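Local coordinates for protein creatinine amidohydrolase (Nostoc punctiforme PCC 73102, PDB 3NO4) that probably hydrolyses carbon-nitrogen bonds in linear amides as a metal-dependent member of the creatininase superfamily, at residues E31-Q36 against G75-P80. Numbering follows the deposited sequence. Where two conformers were deposited one is given.
Sequences EAYLQQ and GAIVGP
Tyr-33, on the helix that includes 31-36, comes closest to the start of strand 77-78 at Ile-77, where the CA atoms of Tyr-33 and Ile-77 stand 8.1 Å apart, a gap bridged by the tyrosine side chain. Because CG of Tyr-33 lies anti to the backbone N (chi1 172°), the ring projects from the helix and carries its phenol oxygen to the backbone at the start of the strand. There Ile-77 N donates to Tyr-33 OH over 3.1 Å, and the N-H...O angle of 170° makes this a nearly straight hydrogen bond. The same hydroxyl is also hydrogen-bonded to Gly-39 O, so it ties together the backbones at the starts of two neighbouring strands. One ring face is covered by Ile-77: CB sits 4.0 Å from the ring centroid, 18° off the normal, a CH-pi contact displaced toward the rim. Ile-77 CG2 packs 3.7 Å from Tyr-33 CE1. At the ring edge, in its plane, Gly-75 O approaches Tyr-33 CE2 to 3.4 Å. A phenylalanine in place of Tyr-33 would probably keep the ring face under Ile-77 but leave the N-H of Ile-77 and the carbonyl of Gly-39 without the hydroxyl they share. Through Tyr-33, helix 27-36 is fastened to the beginnings of the neighbouring parallel strands 77-78 and 39-44 of the sheet in the creatininase alpha/beta fold.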
loop_
_atom_site.group_PDB
_atom_site.type_symbol
_atom_site.label_atom_id
_atom_site.label_comp_id
_atom_site.label_asym_id
_atom_site.label_seq_id
_atom_site.Cartn_x
_atom_site.Cartn_y
_atom_site.Cartn_z
ATOM N N GLU A 31 -6.572 31.538 8.489
ATOM C CA GLU A 31 -8.005 31.749 8.416
ATOM C C GLU A 31 -8.344 33.115 7.797
ATOM O O GLU A 31 -9.174 33.184 6.891
ATOM C CB GLU A 31 -8.630 31.618 9.817
ATOM C CG GLU A 31 -10.146 31.705 9.872
ATOM C CD GLU A 31 -10.679 31.525 11.289
ATOM O OE1 GLU A 31 -10.409 32.371 12.160
ATOM O OE2 GLU A 31 -11.363 30.537 11.524
ATOM N N ALA A 32 -7.674 34.177 8.238
ATOM C CA ALA A 32 -7.880 35.510 7.646
ATOM C C ALA A 32 -7.503 35.532 6.143
ATOM O O ALA A 32 -8.274 36.030 5.320
ATOM C CB ALA A 32 -7.109 36.605 8.425
ATOM N N TYR A 33 -6.361 34.939 5.792
ATOM C CA TYR A 33 -5.920 34.794 4.391
ATOM C C TYR A 33 -6.947 34.091 3.514
ATOM O O TYR A 33 -7.205 34.549 2.390
ATOM C CB TYR A 33 -4.575 34.064 4.315
ATOM C CG TYR A 33 -4.096 33.687 2.936
ATOM C CD1 TYR A 33 -4.501 32.485 2.324
ATOM C CD2 TYR A 33 -3.235 34.521 2.235
ATOM C CE1 TYR A 33 -4.057 32.140 1.055
ATOM C CE2 TYR A 33 -2.792 34.190 0.958
ATOM C CZ TYR A 33 -3.195 33.010 0.375
ATOM O OH TYR A 33 -2.706 32.699 -0.873
ATOM N N LEU A 34 -7.509 32.986 4.022
ATOM C CA LEU A 34 -8.519 32.204 3.291
ATOM C C LEU A 34 -9.821 32.939 2.958
ATOM O O LEU A 34 -10.540 32.488 2.076
ATOM C CB LEU A 34 -8.837 30.870 3.995
ATOM C CG LEU A 34 -7.731 29.806 3.866
ATOM C CD1 LEU A 34 -7.935 28.663 4.830
ATOM C CD2 LEU A 34 -7.701 29.289 2.429
ATOM N N GLN A 35 -10.116 34.044 3.647
ATOM C CA GLN A 35 -11.223 34.928 3.232
ATOM C C GLN A 35 -10.930 35.620 1.884
ATOM O O GLN A 35 -11.856 35.893 1.148
ATOM C CB GLN A 35 -11.516 36.001 4.301
ATOM C CG GLN A 35 -11.942 35.471 5.688
ATOM C CD GLN A 35 -13.267 34.674 5.664
ATOM O OE1 GLN A 35 -13.265 33.492 5.968
ATOM N NE2 GLN A 35 -14.392 35.329 5.301
ATOM N N GLN A 36 -9.644 35.898 1.603
ATOM C CA GLN A 36 -9.201 36.655 0.422
ATOM C C GLN A 36 -8.758 35.732 -0.728
ATOM O O GLN A 36 -8.929 36.067 -1.882
ATOM C CB GLN A 36 -8.031 37.583 0.799
ATOM C CG GLN A 36 -8.245 38.456 2.035
ATOM C CD GLN A 36 -9.473 39.300 1.903
ATOM O OE1 GLN A 36 -9.997 39.480 0.801
ATOM N NE2 GLN A 36 -9.965 39.812 3.023
ATOM N N GLY A 75 1.167 38.044 -3.386
ATOM C CA GLY A 75 0.347 37.867 -2.201
ATOM C C GLY A 75 0.003 36.411 -1.855
ATOM O O GLY A 75 -0.852 36.196 -1.008
ATOM N N ALA A 76 0.630 35.413 -2.487
ATOM C CA ALA A 76 0.327 34.005 -2.183
ATOM C C ALA A 76 1.053 33.532 -0.923
ATOM O O ALA A 76 2.241 33.787 -0.739
ATOM C CB ALA A 76 0.687 33.106 -3.337
ATOM N N ILE A 77 0.345 32.770 -0.097
ATOM C CA ILE A 77 0.951 32.056 1.022
ATOM C C ILE A 77 1.856 30.943 0.491
ATOM O O ILE A 77 1.507 30.251 -0.489
ATOM C CB ILE A 77 -0.117 31.518 2.042
ATOM C CG1 ILE A 77 0.532 31.234 3.420
ATOM C CG2 ILE A 77 -0.877 30.276 1.534
ATOM C CD1 ILE A 77 -0.479 31.112 4.515
ATOM N N VAL A 78 3.033 30.791 1.105
ATOM C CA VAL A 78 4.042 29.833 0.615
ATOM C C VAL A 78 4.236 28.781 1.682
ATOM O O VAL A 78 4.682 29.094 2.796
ATOM C CB VAL A 78 5.350 30.506 0.277
ATOM C CG1 VAL A 78 6.437 29.457 -0.127
ATOM C CG2 VAL A 78 5.136 31.585 -0.800
ATOM N N GLY A 79 3.862 27.539 1.345
ATOM C CA GLY A 79 4.050 26.419 2.247
ATOM C C GLY A 79 5.510 25.979 2.376
ATOM O O GLY A 79 6.365 26.471 1.666
ATOM N N PRO A 80 5.799 25.061 3.316
ATOM C CA PRO A 80 7.164 24.589 3.538
ATOM C C PRO A 80 7.667 23.763 2.370
ATOM O O PRO A 80 6.875 23.047 1.744
ATOM C CB PRO A 80 7.031 23.708 4.786
ATOM C CG PRO A 80 5.583 23.280 4.806
ATOM C CD PRO A 80 4.845 24.437 4.249
#